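Local coordinates for protein nuclease (Salmonella phage SETP3, PDB 4QBN) that probably cleaves nucleic acids with magnesium as cofactor, as a nuclease of the virus-type replication-repair (VRR-NUC) family, at residues L40-W46 with L88-Y93; K51-N55 with G80-Q84. One frame throughout, in Å; residues are numbered along the deposited sequence.

From the N terminus the chain runs through helix 3-17 and strands 21-27 and 36-40 to the first half of contact 1, the turn between strands 36-40 and 44-50 with the start of the latter. Where strand 44-50 ends, 51-55 opens contact 2, a loop that closes after helix 60-71 and strand 75-79, when the chain reaches 80-84. Helix 82-92 then carries it to 88-93, closing contact 1. Contact 2 is therefore enclosed by the longer loop of contact 1, with centres about 19 Å apart. Together they tie helix 82-92 to the two ends of strand 44-50: its start to the loop 51-55 that follows the strand, its end to 40-46, which includes the strand's first residues.

Contact 1 (L40-W46 with L88-Y93)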
ATOM      1  N   LEU A  40       3.605  -9.315  -3.818  1.00 22.30           N
ATOM      2  CA  LEU A  40       4.185 -10.605  -4.204  1.00 20.67           C
ATOM      3  C   LEU A  40       3.035 -11.487  -4.720  1.00 23.35           C
ATOM      4  O   LEU A  40       1.872 -11.172  -4.486  1.00 25.38           O
ATOM      5  CB  LEU A  40       4.877 -11.245  -2.996  1.00 24.23           C
ATOM      6  CG  LEU A  40       6.146 -10.474  -2.587  1.00 29.21           C
ATOM      7  CD1 LEU A  40       6.513 -10.860  -1.140  1.00 34.91           C
ATOM      8  CD2 LEU A  40       7.206 -10.965  -3.519  1.00 29.11           C
ATOM      9  N   PRO A  41       3.367 -12.521  -5.499  1.00 23.75           N
ATOM     10  CA  PRO A  41       2.368 -13.412  -6.063  1.00 26.00           C
ATOM     11  C   PRO A  41       1.412 -13.977  -4.995  1.00 31.28           C
ATOM     12  O   PRO A  41       1.775 -14.159  -3.828  1.00 27.85           O
ATOM     13  CB  PRO A  41       3.217 -14.493  -6.701  1.00 27.18           C
ATOM     14  CG  PRO A  41       4.458 -13.738  -7.214  1.00 26.77           C
ATOM     15  CD  PRO A  41       4.708 -12.747  -6.072  1.00 25.56           C
ATOM     16  N   ARG A  42       0.175 -14.209  -5.412  1.00 25.54           N
ATOM     17  CA  ARG A  42      -0.883 -14.790  -4.595  1.00 28.09           C
ATOM     18  C   ARG A  42      -1.365 -13.800  -3.562  1.00 29.16           C
ATOM     19  O   ARG A  42      -1.870 -14.188  -2.509  1.00 29.07           O
ATOM     20  CB  ARG A  42      -0.431 -16.125  -3.966  1.00 28.35           C
ATOM     21  CG  ARG A  42       0.014 -17.178  -4.993  1.00 33.43           C
ATOM     22  CD  ARG A  42       0.202 -18.524  -4.331  1.00 43.45           C
ATOM     23  NE  ARG A  42      -1.061 -19.264  -4.341  1.00 57.38           N
ATOM     24  CZ  ARG A  42      -1.169 -20.587  -4.203  1.00 66.76           C
ATOM     25  NH1 ARG A  42      -0.080 -21.342  -4.066  1.00 71.09           N
ATOM     26  NH2 ARG A  42      -2.368 -21.163  -4.255  1.00 65.17           N
ATOM     27  N   GLY A  43      -1.187 -12.517  -3.860  1.00 25.05           N
ATOM     28  CA  GLY A  43      -1.880 -11.490  -3.116  1.00 29.38           C
ATOM     29  C   GLY A  43      -1.206 -11.196  -1.795  1.00 30.54           C
ATOM     30  O   GLY A  43      -1.829 -10.605  -0.851  1.00 24.09           O
ATOM     31  N   VAL A  44       0.069 -11.568  -1.717  1.00 22.41           N
ATOM     32  CA  VAL A  44       0.839 -11.252  -0.488  1.00 22.99           C
ATOM     33  C   VAL A  44       1.310  -9.803  -0.509  1.00 21.50           C
ATOM     34  O   VAL A  44       1.969  -9.364  -1.453  1.00 22.96           O
ATOM     35  CB  VAL A  44       2.019 -12.239  -0.369  1.00 22.36           C
ATOM     36  CG1 VAL A  44       2.975 -11.812   0.774  1.00 27.82           C
ATOM     37  CG2 VAL A  44       1.427 -13.570  -0.101  1.00 23.15           C
ATOM     38  N   ILE A  45       0.951  -9.015   0.520  1.00 18.58           N
ATOM     39  CA  ILE A  45       1.304  -7.592   0.452  1.00 16.88           C
ATOM     40  C   ILE A  45       2.247  -7.305   1.628  1.00 20.09           C
ATOM     41  O   ILE A  45       1.859  -7.583   2.763  1.00 18.82           O
ATOM     42  CB  ILE A  45       0.062  -6.732   0.676  1.00 21.54           C
ATOM     43  CG1 ILE A  45      -1.088  -7.098  -0.279  1.00 20.49           C
ATOM     44  CG2 ILE A  45       0.403  -5.235   0.524  1.00 21.92           C
ATOM     45  CD1 ILE A  45      -0.735  -6.861  -1.714  1.00 25.31           C
ATOM     46  N   TRP A  46       3.419  -6.753   1.372  1.00 16.34           N
ATOM     47  CA  TRP A  46       4.366  -6.434   2.481  1.00 18.13           C
ATOM     48  C   TRP A  46       4.648  -4.960   2.410  1.00 22.98           C
ATOM     49  O   TRP A  46       4.779  -4.398   1.312  1.00 22.10           O
ATOM     50  CB  TRP A  46       5.702  -7.163   2.315  1.00 18.22           C
ATOM     51  CG  TRP A  46       5.689  -8.666   2.644  1.00 20.30           C
ATOM     52  CD1 TRP A  46       4.613  -9.434   2.980  1.00 20.82           C
ATOM     53  CD2 TRP A  46       6.813  -9.527   2.607  1.00 20.53           C
ATOM     54  NE1 TRP A  46       5.014 -10.761   3.228  1.00 21.03           N
ATOM     55  CE2 TRP A  46       6.374 -10.827   3.007  1.00 23.16           C
ATOM     56  CE3 TRP A  46       8.188  -9.307   2.320  1.00 24.86           C
ATOM     57  CZ2 TRP A  46       7.252 -11.926   3.140  1.00 26.39           C
ATOM     58  CZ3 TRP A  46       9.074 -10.422   2.463  1.00 27.19           C
ATOM     59  CH2 TRP A  46       8.592 -11.696   2.858  1.00 29.21           C
ATOM     60  N   LEU A  88      14.483 -12.063   6.227  1.00 24.89           N
ATOM     61  CA  LEU A  88      13.054 -11.782   6.067  1.00 25.53           C
ATOM     62  C   LEU A  88      12.445 -12.723   5.013  1.00 26.83           C
ATOM     63  O   LEU A  88      11.370 -13.335   5.199  1.00 27.53           O
ATOM     64  CB  LEU A  88      12.854 -10.306   5.683  1.00 25.80           C
ATOM     65  CG  LEU A  88      11.465  -9.926   5.205  1.00 28.30           C
ATOM     66  CD1 LEU A  88      10.465 -10.135   6.369  1.00 31.87           C
ATOM     67  CD2 LEU A  88      11.509  -8.442   4.681  1.00 24.28           C
ATOM     68  N   ILE A  89      13.106 -12.841   3.866  1.00 24.51           N
ATOM     69  CA  ILE A  89      12.566 -13.723   2.854  1.00 23.39           C
ATOM     70  C   ILE A  89      12.563 -15.176   3.302  1.00 33.74           C
ATOM     71  O   ILE A  89      11.576 -15.899   3.098  1.00 31.25           O
ATOM     72  CB  ILE A  89      13.343 -13.489   1.517  1.00 27.19           C
ATOM     73  CG1 ILE A  89      12.999 -12.063   1.038  1.00 28.05           C
ATOM     74  CG2 ILE A  89      12.992 -14.543   0.510  1.00 31.77           C
ATOM     75  CD1 ILE A  89      13.945 -11.614  -0.131  1.00 26.52           C
ATOM     76  N   GLU A  90      13.648 -15.614   3.927  1.00 29.69           N
ATOM     77  CA  GLU A  90      13.747 -16.996   4.367  1.00 28.70           C
ATOM     78  C   GLU A  90      12.661 -17.356   5.358  1.00 27.96           C
ATOM     79  O   GLU A  90      12.095 -18.460   5.328  1.00 33.33           O
ATOM     80  CB  GLU A  90      15.117 -17.256   5.010  1.00 32.62           C
ATOM     81  CG  GLU A  90      15.297 -18.718   5.422  1.00 50.92           C
ATOM     82  CD  GLU A  90      16.630 -18.996   6.082  1.00 73.51           C
ATOM     83  OE1 GLU A  90      17.322 -18.015   6.446  1.00 78.41           O
ATOM     84  OE2 GLU A  90      16.985 -20.199   6.226  1.00 82.08           O
ATOM     85  N   HIS A  91      12.370 -16.438   6.252  1.00 27.00           N
ATOM     86  CA  HIS A  91      11.480 -16.763   7.374  1.00 31.79           C
ATOM     87  C   HIS A  91       9.992 -16.473   7.155  1.00 25.66           C
ATOM     88  O   HIS A  91       9.139 -17.083   7.795  1.00 30.95           O
ATOM     89  CB  HIS A  91      11.954 -15.983   8.603  1.00 28.52           C
ATOM     90  CG  HIS A  91      13.175 -16.573   9.225  1.00 28.65           C
ATOM     91  ND1 HIS A  91      13.910 -15.914  10.185  1.00 40.65           N
ATOM     92  CD2 HIS A  91      13.788 -17.765   9.026  1.00 32.84           C
ATOM     93  CE1 HIS A  91      14.932 -16.675  10.547  1.00 41.00           C
ATOM     94  NE2 HIS A  91      14.869 -17.809   9.870  1.00 41.27           N
ATOM     95  N   TYR A  92       9.693 -15.515   6.313  1.00 22.54           N
ATOM     96  CA  TYR A  92       8.332 -15.001   6.138  1.00 24.98           C
ATOM     97  C   TYR A  92       7.766 -15.295   4.776  1.00 29.52           C
ATOM     98  O   TYR A  92       6.560 -15.217   4.619  1.00 30.03           O
ATOM     99  CB  TYR A  92       8.212 -13.485   6.394  1.00 23.94           C
ATOM    100  CG  TYR A  92       8.324 -13.197   7.887  1.00 25.07           C
ATOM    101  CD1 TYR A  92       9.572 -13.140   8.495  1.00 26.59           C
ATOM    102  CD2 TYR A  92       7.157 -13.079   8.691  1.00 23.95           C
ATOM    103  CE1 TYR A  92       9.687 -12.933   9.857  1.00 28.98           C
ATOM    104  CE2 TYR A  92       7.243 -12.857  10.056  1.00 27.15           C
ATOM    105  CZ  TYR A  92       8.512 -12.789  10.621  1.00 27.99           C
ATOM    106  OH  TYR A  92       8.625 -12.603  11.958  1.00 31.95           O
ATOM    107  N   TYR A  93       8.585 -15.641   3.795  1.00 28.49           N
ATOM    108  CA  TYR A  93       7.977 -15.906   2.478  1.00 29.19           C
ATOM    109  C   TYR A  93       7.911 -17.410   2.252  1.00 41.52           C
ATOM    110  O   TYR A  93       8.909 -17.992   1.896  1.00 44.93           O
ATOM    111  CB  TYR A  93       8.760 -15.186   1.350  1.00 31.68           C
ATOM    112  CG  TYR A  93       7.992 -15.152   0.047  1.00 32.56           C
ATOM    113  CD1 TYR A  93       6.739 -14.549  -0.020  1.00 35.17           C
ATOM    114  CD2 TYR A  93       8.507 -15.708  -1.090  1.00 35.29           C
ATOM    115  CE1 TYR A  93       6.002 -14.527  -1.210  1.00 30.20           C
ATOM    116  CE2 TYR A  93       7.809 -15.653  -2.309  1.00 31.96           C
ATOM    117  CZ  TYR A  93       6.564 -15.047  -2.357  1.00 33.08           C
ATOM    118  OH  TYR A  93       5.848 -15.024  -3.543  1.00 32.22           O
TER
HETATM  119  O   HOH W   1       3.323 -15.852  -2.903  1.00 39.02           O
HETATM  120  O   HOH W   2       4.083 -13.158   4.340  1.00 40.70           O
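With CG anti to the carbonyl carbon (chi1 -75°), Trp-46 swings its indole toward the last turn of helix 82-92, while Tyr-93, its CG anti to the backbone N (chi1 -166°), sends its phenol back toward the turn at Leu-40 and Pro-41. The two aromatics form an offset edge-to-face pair, the edge of Tyr-93 turned to the face of Trp-46, with planes at 86° and centroids 6.0 Å apart. Leu-40 fills the angle between them: its CD1 sits over the centre of an indole face, 4.0 Å above the plane, and also lies 3.7 Å from Tyr-93 CE1. The outer end of the six-membered ring is held by the helix, where Trp-46 CZ3 lies 3.7 Å from Leu-88 CG and CZ2 packs on Tyr-92 CB. Phe-77 of strand 75-79 meets Trp-46 edge-to-face outside the two segments.

No direct hydrogen bond spans the contact; two waters do. One accepts from Trp-46 NE1 at 2.8 Å in the indole plane and donates to Tyr-92 O. The other donates to Pro-41 O and hydrogen-bonds to Tyr-93 OH at 2.7 Å. The C-terminal tyrosine is thus joined through apolar packing and a water bridge to the turn that closes on the G1 beta bulge of Gly-43 and Val-44 opposite Leu-40, and the indole N-H is satisfied by water.

Contact 2 (K51-N55 with G80-Q84); sequences KKDEN and GSFKQ. With SO4 (sulfate ion), chain D.
Glu-54 reaches across to Ser-81 in the one hydrogen bond between the segments: Ser-81 OG donates to Glu-54 OE2 at 2.8 Å, using the anti lone pair of that oxygen, the one facing away from OE1. The extended Glu-54 chain also crosses the end of Gln-84, so that carboxylate and amide lie stacked with planes 14° apart and Glu-54 CG comes within 3.5 Å of Gln-84 NE2. Beside these side chains the backbones meet at Gly-80, whose CA makes a CA-H...O contact with Lys-51 O at 3.3 Å and whose O receives another from Asp-53 CA. The backbones come this close at Gly-80, which has no side chain.

A second shell fixes these groups. Ser-81 is the N-cap of helix 82-92: with chi1 of 64° its OG sits between the backbone N and the carbonyl carbon, where it accepts from Gln-84 N at 3.1 Å while donating to Glu-54. The Gln-84 amide is oriented in turn by Gly-80 N, which donates to OE1 in the carbonyl plane at 2.7 Å. On the other segment an Asx turn, Asn-55 N to Asp-53 OD1, shapes the loop, and Thr-56 OG1 bonds to the same oxygen. A sulfate, probably from the crystallisation liquor, takes hydrogen bonds from Phe-82 N and Lys-83 N at the helix start, where the dipole would be expected to favour an anion.

Contact 2 thus joins the loop after strand 44-50 to the start of helix 82-92, at the point where strand 75-79 ends; Lys-51 still pairs with Val-79 through the backbone, and Phe-82 stacks on Tyr-10 of helix 3-17.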
ATOM      1  N   LYS A  51      16.365   0.799   6.698  1.00 28.89           N
ATOM      2  CA  LYS A  51      17.249   1.671   7.465  1.00 31.55           C
ATOM      3  C   LYS A  51      18.710   1.452   7.093  1.00 36.11           C
ATOM      4  O   LYS A  51      19.063   0.485   6.419  1.00 41.49           O
ATOM      5  CB  LYS A  51      17.087   1.407   8.964  1.00 38.51           C
ATOM      6  CG  LYS A  51      15.632   1.596   9.478  1.00 42.65           C
ATOM      7  CD  LYS A  51      15.030   2.959   9.058  1.00 44.68           C
ATOM      8  CE  LYS A  51      15.603   3.995   9.973  1.00 60.23           C
ATOM      9  NZ  LYS A  51      15.054   5.401   9.923  1.00 73.86           N
ATOM     10  N   LYS A  52      19.571   2.340   7.565  1.00 38.56           N
ATOM     11  CA  LYS A  52      20.968   2.338   7.143  1.00 39.43           C
ATOM     12  C   LYS A  52      21.819   1.238   7.782  1.00 54.48           C
ATOM     13  O   LYS A  52      22.901   0.890   7.270  1.00 53.54           O
ATOM     14  CB  LYS A  52      21.595   3.713   7.421  1.00 42.39           C
ATOM     15  CG  LYS A  52      21.773   3.991   8.881  1.00 48.86           C
ATOM     16  CD  LYS A  52      22.153   5.444   9.133  1.00 56.60           C
ATOM     17  CE  LYS A  52      22.145   5.728  10.630  1.00 67.65           C
ATOM     18  NZ  LYS A  52      23.247   5.017  11.352  1.00 78.38           N
ATOM     19  N   ASP A  53      21.383   0.768   8.944  1.00 45.84           N
ATOM     20  CA  ASP A  53      22.087  -0.309   9.666  1.00 51.53           C
ATOM     21  C   ASP A  53      21.155  -1.005  10.644  1.00 48.10           C
ATOM     22  O   ASP A  53      19.992  -0.580  10.805  1.00 44.87           O
ATOM     23  CB  ASP A  53      23.383   0.173  10.359  1.00 62.84           C
ATOM     24  CG  ASP A  53      23.142   1.101  11.567  1.00 77.53           C
ATOM     25  OD1 ASP A  53      22.077   1.041  12.220  1.00 79.20           O
ATOM     26  OD2 ASP A  53      24.061   1.898  11.883  1.00 89.30           O
ATOM     27  N   GLU A  54      21.644  -2.082  11.265  1.00 51.09           N
ATOM     28  CA  GLU A  54      20.768  -2.935  12.079  1.00 55.49           C
ATOM     29  C   GLU A  54      20.438  -2.343  13.446  1.00 60.79           C
ATOM     30  O   GLU A  54      19.528  -2.833  14.111  1.00 65.13           O
ATOM     31  CB  GLU A  54      21.370  -4.329  12.269  1.00 54.57           C
ATOM     32  CG  GLU A  54      21.543  -5.148  10.996  1.00 52.43           C
ATOM     33  CD  GLU A  54      22.117  -6.544  11.285  1.00 62.02           C
ATOM     34  OE1 GLU A  54      22.598  -6.745  12.428  1.00 69.08           O
ATOM     35  OE2 GLU A  54      22.143  -7.413  10.372  1.00 56.20           O
ATOM     36  N   ASN A  55      21.127  -1.264  13.828  1.00 58.08           N
ATOM     37  CA  ASN A  55      20.900  -0.604  15.112  1.00 61.98           C
ATOM     38  C   ASN A  55      20.021   0.640  14.983  1.00 61.89           C
ATOM     39  O   ASN A  55      19.751   1.325  15.963  1.00 66.96           O
ATOM     40  CB  ASN A  55      22.211  -0.133  15.740  1.00 67.23           C
ATOM     41  CG  ASN A  55      23.059  -1.257  16.309  1.00 80.01           C
ATOM     42  OD1 ASN A  55      22.549  -2.271  16.798  1.00 85.07           O
ATOM     43  ND2 ASN A  55      24.370  -1.045  16.306  1.00 81.92           N
ATOM     44  N   GLY A  80      17.632  -3.502   7.800  1.00 27.10           N
ATOM     45  CA  GLY A  80      18.679  -2.499   7.790  1.00 34.32           C
ATOM     46  C   GLY A  80      19.999  -3.032   7.344  1.00 34.50           C
ATOM     47  O   GLY A  80      21.049  -2.428   7.583  1.00 37.23           O
ATOM     48  N   SER A  81      19.988  -4.192   6.717  1.00 34.88           N
ATOM     49  CA  SER A  81      21.246  -4.746   6.223  1.00 35.79           C
ATOM     50  C   SER A  81      20.869  -5.776   5.201  1.00 29.94           C
ATOM     51  O   SER A  81      19.740  -6.229   5.171  1.00 32.05           O
ATOM     52  CB  SER A  81      22.041  -5.436   7.351  1.00 41.47           C
ATOM     53  OG  SER A  81      21.278  -6.563   7.830  1.00 39.27           O
ATOM     54  N   PHE A  82      21.832  -6.189   4.380  1.00 35.83           N
ATOM     55  CA  PHE A  82      21.550  -7.244   3.393  1.00 35.37           C
ATOM     56  C   PHE A  82      21.137  -8.546   4.081  1.00 41.47           C
ATOM     57  O   PHE A  82      20.293  -9.306   3.580  1.00 35.74           O
ATOM     58  CB  PHE A  82      22.784  -7.547   2.550  1.00 39.32           C
ATOM     59  CG  PHE A  82      23.041  -6.531   1.454  1.00 45.24           C
ATOM     60  CD1 PHE A  82      23.026  -5.171   1.729  1.00 49.64           C
ATOM     61  CD2 PHE A  82      23.315  -6.942   0.158  1.00 51.93           C
ATOM     62  CE1 PHE A  82      23.293  -4.214   0.722  1.00 56.01           C
ATOM     63  CE2 PHE A  82      23.570  -5.990  -0.853  1.00 55.51           C
ATOM     64  CZ  PHE A  82      23.551  -4.628  -0.558  1.00 50.86           C
ATOM     65  N   LYS A  83      21.779  -8.845   5.209  1.00 35.38           N
ATOM     66  CA  LYS A  83      21.461 -10.082   5.908  1.00 38.69           C
ATOM     67  C   LYS A  83      20.002 -10.069   6.375  1.00 35.42           C
ATOM     68  O   LYS A  83      19.295 -11.103   6.311  1.00 36.58           O
ATOM     69  CB  LYS A  83      22.436 -10.267   7.080  1.00 44.01           C
ATOM     70  CG  LYS A  83      22.399 -11.631   7.729  1.00 50.64           C
ATOM     71  CD  LYS A  83      23.711 -11.866   8.451  1.00 67.91           C
ATOM     72  CE  LYS A  83      23.795 -13.287   9.040  1.00 81.17           C
ATOM     73  NZ  LYS A  83      22.939 -13.484  10.274  1.00 85.44           N
ATOM     74  N   GLN A  84      19.523  -8.918   6.836  1.00 32.00           N
ATOM     75  CA  GLN A  84      18.145  -8.847   7.286  1.00 29.71           C
ATOM     76  C   GLN A  84      17.178  -9.031   6.151  1.00 32.07           C
ATOM     77  O   GLN A  84      16.086  -9.537   6.352  1.00 28.29           O
ATOM     78  CB  GLN A  84      17.845  -7.545   8.047  1.00 31.60           C
ATOM     79  CG  GLN A  84      18.477  -7.616   9.467  1.00 33.70           C
ATOM     80  CD  GLN A  84      18.210  -6.391  10.306  1.00 43.32           C
ATOM     81  OE1 GLN A  84      17.912  -5.333   9.789  1.00 39.71           O
ATOM     82  NE2 GLN A  84      18.379  -6.520  11.621  1.00 42.56           N
TER
HETATM   83  S   SO4 D 102      25.341  -6.706   5.867  1.00 62.40           S
HETATM   84  O1  SO4 D 102      25.892  -6.315   7.171  1.00 69.88           O
HETATM   85  O2  SO4 D 102      24.764  -5.481   5.212  1.00 53.00           O
HETATM   86  O3  SO4 D 102      26.338  -7.348   5.009  1.00 70.91           O
HETATM   87  O4  SO4 D 102      24.369  -7.770   6.087  1.00 51.89           O